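PDB 3B7F: glycosyl hydrolase, BNR repeat, which is probably a hydrolase built as a seven-bladed beta-propeller with BNR repeats, although its substrate and reaction are not established. Local coordinates for residues D270-P273 with R274-D278; L339-R343 with Q344-A348. All coordinates share one frame; numbering follows the deposited sequence.

Interaction 1 (D270-P273 with R274-D278); sequences DAMP and REVGD. With EDO (1,2-ethanediol), chain M; EDO (1,2-ethanediol), chain N.
Pro273 and Gly277 are tied together by a single alpha turn: the carbonyl oxygen Pro273 O accepts the amide Gly277 N at 2.9 Å, almost in line with its own C=O bond, and also takes Val276 N at 3.1 Å, a more bent bond whose donor stands well above the carbonyl plane. One oxygen thus grips two successive amides, and residues 274-276 are wound helically beside it, while Gly277, at phi 75°, turns the chain out of the coil. Over the turn folds Met272, a selenomethionine whose bends at chi2 and chi3, both near -70°, carry its methyl back onto Val276 and Gly277. That methyl, CE, lies 3.2 Å from Gly277 O and presses closely on Val276 CG1, at 3.4 Å; nearer the backbone, Met272 CG meets Asp278 CB at 3.9 Å. In the beta-propeller this loop leaves the outer strand 264-266 of one blade and travels to strand 282-285, which opens the next. Met272 and Val276 both pack on Tyr316 and Pro297 of that next blade, whereas Asp278 reaches back to the previous one, OD1 making a salt bridge to Arg267 and OD2 accepting a hydrogen bond from Ile255 N. Asp270 OD1 sits 4.6 Å from Asp278 OD2, a pairing of like charges that Arg267 probably eases, since it also makes a weak, long ion pair with Asp270. Glu275, with CG between its own N and carbonyl carbon (chi1 76°) and a second bend at chi2, brings OE1 to 3.5 Å from Pro273 CB. The 1,2-ethanediol of chain N, probably from the crystallisation liquor, donates from its O2 to Val276 O at 2.9 Å.

Interaction 2 (L339-R343 with Q344-A348); sequences LTVKR and QAMTA
Val341 and Met346 meet side chain to side chain across a type I beta turn, Lys342 to Ala345, that delivers the chain into strand 346-348, the first strand of a propeller blade. Their side chains cross at about a right angle, with Val341 CG1 touching Met346 CG at 3.9 Å, well before the selenium of this selenomethionine. Val341 places CG1 opposite its backbone N (chi1 176°), and the same methyl lies 4.1 Å from Ala345 CB, making it the common point of two apolar contacts. Phe358 and Pro282 each pack against both Val341 and Met346, and the pair thereby adjoins both strand 356-359 of its own blade and strand 282-285 of the preceding one. The Ala345 methyl lies beside the turn's own acceptor: CB is 3.4 Å from Lys342 O, the oxygen that receives Ala345 N at 3.0 Å. This bond, 151° at the hydrogen, arrives from above the carbonyl plane rather than along a lone pair. The longer side chains of the turn fan away from this apolar patch. Arg343 runs straight from CG to NE and carries its guanidinium to Ser197 OG through NH1, with a weak further bond to His235 O; Gln344, also extended beyond CG, gives NE2 to Phe118 O, and Lys342 NZ bonds to His384 NE2, next to the neighbouring strand 385-391. These bonds tie the turn to other parts of the propeller, near its middle. A water bridges Arg343 O and Met346 O, 2.6 Å from each and placed to donate to both, although further acceptors compete for its two protons.

Both contacts are turns in loops that enter a propeller blade from its predecessor, yet they lie at different depths. Interaction 1 is on the periphery, its centre about 22 Å from the centre of the chain, and is partly buried; interaction 2 is buried, its centre about 8 Å from that of the chain. The centres of the two contacts are about 19 Å apart and they do not touch. Strand 282-285 relates them: the loop holding 270-278 leads into it, and Met346 of 344-348 packs on it. Exposed charged residues and a local salt bridge mark the periphery, whereas near the middle apolar packing is joined by long polar side chains bonded to other blades.

Interaction 1 (D270-P273 with R274-D278)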
loop_
_atom_site.group_PDB
_atom_site.type_symbol
_atom_site.label_atom_id
_atom_site.label_comp_id
_atom_site.label_asym_id
_atom_site.label_seq_id
_atom_site.Cartn_x
_atom_site.Cartn_y
_atom_site.Cartn_z
ATOM N N ASP A 270 -2.362 3.929 -20.522
ATOM C CA ASP A 270 -2.620 4.583 -21.808
ATOM C C ASP A 270 -4.019 4.287 -22.385
ATOM O O ASP A 270 -4.411 4.947 -23.334
ATOM C CB ASP A 270 -1.516 4.225 -22.825
ATOM C CG ASP A 270 -0.173 4.856 -22.477
ATOM O OD1 ASP A 270 -0.171 5.813 -21.680
ATOM O OD2 ASP A 270 0.886 4.436 -23.015
ATOM N N ALA A 271 -4.757 3.319 -21.821
ATOM C CA ALA A 271 -6.140 3.053 -22.200
ATOM C C ALA A 271 -7.105 3.975 -21.466
ATOM O O ALA A 271 -8.288 3.977 -21.784
ATOM C CB ALA A 271 -6.504 1.594 -21.951
HETATM N N MSE A 272 -6.613 4.720 -20.466
HETATM C CA MSE A 272 -7.426 5.667 -19.721
HETATM C C MSE A 272 -7.838 6.848 -20.587
HETATM O O MSE A 272 -7.131 7.175 -21.560
HETATM C CB MSE A 272 -6.688 6.198 -18.472
HETATM C CG MSE A 272 -6.540 5.188 -17.324
HETATM SE SE MSE A 272 -8.198 4.809 -16.367
HETATM C CE MSE A 272 -8.465 6.528 -15.456
ATOM N N PRO A 273 -8.984 7.487 -20.251
ATOM C CA PRO A 273 -9.395 8.628 -21.047
ATOM C C PRO A 273 -8.403 9.784 -20.834
ATOM O O PRO A 273 -7.860 9.937 -19.737
ATOM C CB PRO A 273 -10.785 8.984 -20.491
ATOM C CG PRO A 273 -11.220 7.801 -19.684
ATOM C CD PRO A 273 -9.942 7.237 -19.152
ATOM N N ARG A 274 -8.152 10.533 -21.916
ATOM C CA ARG A 274 -7.212 11.635 -21.924
ATOM C C ARG A 274 -7.495 12.641 -20.813
ATOM O O ARG A 274 -6.548 13.108 -20.147
ATOM C CB ARG A 274 -7.247 12.377 -23.254
ATOM C CG ARG A 274 -6.087 13.347 -23.443
ATOM C CD ARG A 274 -6.474 14.626 -24.161
ATOM N NE ARG A 274 -7.424 15.430 -23.392
ATOM C CZ ARG A 274 -7.132 16.117 -22.287
ATOM N NH1 ARG A 274 -5.896 16.158 -21.782
ATOM N NH2 ARG A 274 -8.088 16.779 -21.661
ATOM N N GLU A 275 -8.767 12.972 -20.598
ATOM C CA GLU A 275 -9.088 14.013 -19.585
ATOM C C GLU A 275 -8.935 13.535 -18.148
ATOM O O GLU A 275 -8.851 14.354 -17.277
ATOM C CB GLU A 275 -10.474 14.676 -19.778
ATOM C CG GLU A 275 -11.717 13.859 -19.352
ATOM C CD GLU A 275 -12.049 12.706 -20.264
ATOM O OE1 GLU A 275 -11.271 12.383 -21.223
ATOM O OE2 GLU A 275 -13.131 12.131 -20.027
ATOM N N VAL A 276 -8.917 12.226 -17.927
ATOM C CA VAL A 276 -8.754 11.642 -16.593
ATOM C C VAL A 276 -7.277 11.339 -16.299
ATOM O O VAL A 276 -6.798 11.636 -15.210
ATOM C CB VAL A 276 -9.652 10.390 -16.426
ATOM C CG1 VAL A 276 -9.433 9.729 -15.072
ATOM C CG2 VAL A 276 -11.136 10.773 -16.596
ATOM N N GLY A 277 -6.545 10.805 -17.281
ATOM C CA GLY A 277 -5.160 10.428 -17.089
ATOM C C GLY A 277 -5.007 9.143 -16.273
ATOM O O GLY A 277 -5.999 8.505 -15.885
ATOM N N ASP A 278 -3.757 8.762 -16.016
ATOM C CA ASP A 278 -3.458 7.524 -15.283
ATOM C C ASP A 278 -2.503 7.746 -14.131
ATOM O O ASP A 278 -1.702 6.870 -13.766
ATOM C CB ASP A 278 -2.989 6.430 -16.249
ATOM C CG ASP A 278 -1.641 6.702 -16.852
ATOM O OD1 ASP A 278 -1.256 7.871 -16.904
ATOM O OD2 ASP A 278 -0.933 5.726 -17.194
HETATM C C1 EDO M . -4.730 15.766 -15.809
HETATM O O1 EDO M . -5.693 15.031 -15.067
HETATM C C2 EDO M . -4.584 15.117 -17.168
HETATM O O2 EDO M . -5.879 15.079 -17.751
HETATM C C1 EDO N . -8.474 14.733 -12.137
HETATM O O1 EDO N . -9.623 14.114 -11.551
HETATM C C2 EDO N . -7.786 13.725 -13.050
HETATM O O2 EDO N . -8.326 12.422 -12.819
#

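Interaction 2 (L339-R343 with Q344-A348)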
loop_
_atom_site.group_PDB
_atom_site.type_symbol
_atom_site.label_atom_id
_atom_site.label_comp_id
_atom_site.label_asym_id
_atom_site.label_seq_id
_atom_site.Cartn_x
_atom_site.Cartn_y
_atom_site.Cartn_z
ATOM N N LEU A 339 -11.336 15.239 -3.622
ATOM C CA LEU A 339 -10.894 14.093 -2.852
ATOM C C LEU A 339 -9.499 13.585 -3.202
ATOM O O LEU A 339 -9.166 13.367 -4.367
ATOM C CB LEU A 339 -11.919 12.944 -2.978
ATOM C CG LEU A 339 -13.179 12.969 -2.091
ATOM C CD1 LEU A 339 -13.928 14.226 -2.108
ATOM C CD2 LEU A 339 -14.125 11.794 -2.489
ATOM N N THR A 340 -8.705 13.386 -2.147
ATOM C CA THR A 340 -7.377 12.810 -2.236
ATOM C C THR A 340 -7.432 11.429 -1.582
ATOM O O THR A 340 -7.968 11.286 -0.500
ATOM C CB THR A 340 -6.352 13.744 -1.577
ATOM O OG1 THR A 340 -6.413 15.010 -2.250
ATOM C CG2 THR A 340 -4.927 13.171 -1.648
ATOM N N VAL A 341 -6.926 10.419 -2.272
ATOM C CA VAL A 341 -6.876 9.029 -1.768
ATOM C C VAL A 341 -5.393 8.636 -1.844
ATOM O O VAL A 341 -4.816 8.611 -2.918
ATOM C CB VAL A 341 -7.819 8.098 -2.561
ATOM C CG1 VAL A 341 -7.714 6.585 -2.100
ATOM C CG2 VAL A 341 -9.234 8.596 -2.422
ATOM N N LYS A 342 -4.768 8.412 -0.686
ATOM C CA LYS A 342 -3.338 8.104 -0.602
ATOM C C LYS A 342 -3.086 6.615 -0.961
ATOM O O LYS A 342 -4.047 5.838 -1.119
ATOM C CB LYS A 342 -2.779 8.497 0.775
ATOM C CG LYS A 342 -2.560 10.009 1.029
ATOM C CD LYS A 342 -2.306 10.230 2.526
ATOM C CE LYS A 342 -1.329 11.360 2.870
ATOM N NZ LYS A 342 -1.676 12.690 2.413
ATOM N N ARG A 343 -1.798 6.256 -1.103
ATOM C CA ARG A 343 -1.339 4.914 -1.571
ATOM C C ARG A 343 -1.891 3.715 -0.879
ATOM O O ARG A 343 -2.128 2.711 -1.535
ATOM C CB ARG A 343 0.131 4.682 -1.289
ATOM C CG ARG A 343 1.044 5.511 -1.896
ATOM C CD ARG A 343 2.288 5.599 -1.027
ATOM N NE ARG A 343 2.820 6.873 -1.476
ATOM C CZ ARG A 343 3.853 7.051 -2.258
ATOM N NH1 ARG A 343 4.629 6.070 -2.624
ATOM N NH2 ARG A 343 4.146 8.275 -2.618
ATOM N N GLN A 344 -1.928 3.783 0.456
ATOM C CA GLN A 344 -2.389 2.686 1.297
ATOM C C GLN A 344 -3.850 2.851 1.667
ATOM O O GLN A 344 -4.390 2.027 2.404
ATOM C CB GLN A 344 -1.558 2.620 2.577
ATOM C CG GLN A 344 -0.083 2.277 2.383
ATOM C CD GLN A 344 0.764 2.820 3.512
ATOM O OE1 GLN A 344 0.768 4.029 3.732
ATOM N NE2 GLN A 344 1.483 1.932 4.240
ATOM N N ALA A 345 -4.499 3.882 1.148
ATOM C CA ALA A 345 -5.887 4.188 1.508
ATOM C C ALA A 345 -6.998 3.507 0.662
ATOM O O ALA A 345 -8.165 3.883 0.790
ATOM C CB ALA A 345 -6.071 5.723 1.582
HETATM N N MSE A 346 -6.656 2.550 -0.208
HETATM C CA MSE A 346 -7.644 1.680 -0.875
HETATM C C MSE A 346 -7.346 0.252 -0.492
HETATM O O MSE A 346 -6.185 -0.105 -0.363
HETATM C CB MSE A 346 -7.627 1.680 -2.399
HETATM C CG MSE A 346 -8.227 2.841 -3.040
HETATM SE SE MSE A 346 -8.946 2.413 -4.801
HETATM C CE MSE A 346 -7.291 1.935 -5.512
ATOM N N THR A 347 -8.399 -0.557 -0.350
ATOM C CA THR A 347 -8.271 -1.974 -0.048
ATOM C C THR A 347 -9.491 -2.696 -0.589
ATOM O O THR A 347 -10.493 -2.070 -0.973
ATOM C CB THR A 347 -8.137 -2.222 1.472
ATOM O OG1 THR A 347 -7.725 -3.564 1.732
ATOM C CG2 THR A 347 -9.455 -1.922 2.200
ATOM N N ALA A 348 -9.388 -4.013 -0.618
ATOM C CA ALA A 348 -10.469 -4.838 -1.100
ATOM C C ALA A 348 -10.577 -6.058 -0.196
ATOM O O ALA A 348 -9.604 -6.437 0.438
ATOM C CB ALA A 348 -10.241 -5.215 -2.602
HETATM O O HOH W 1 -3.976 0.831 -1.461
#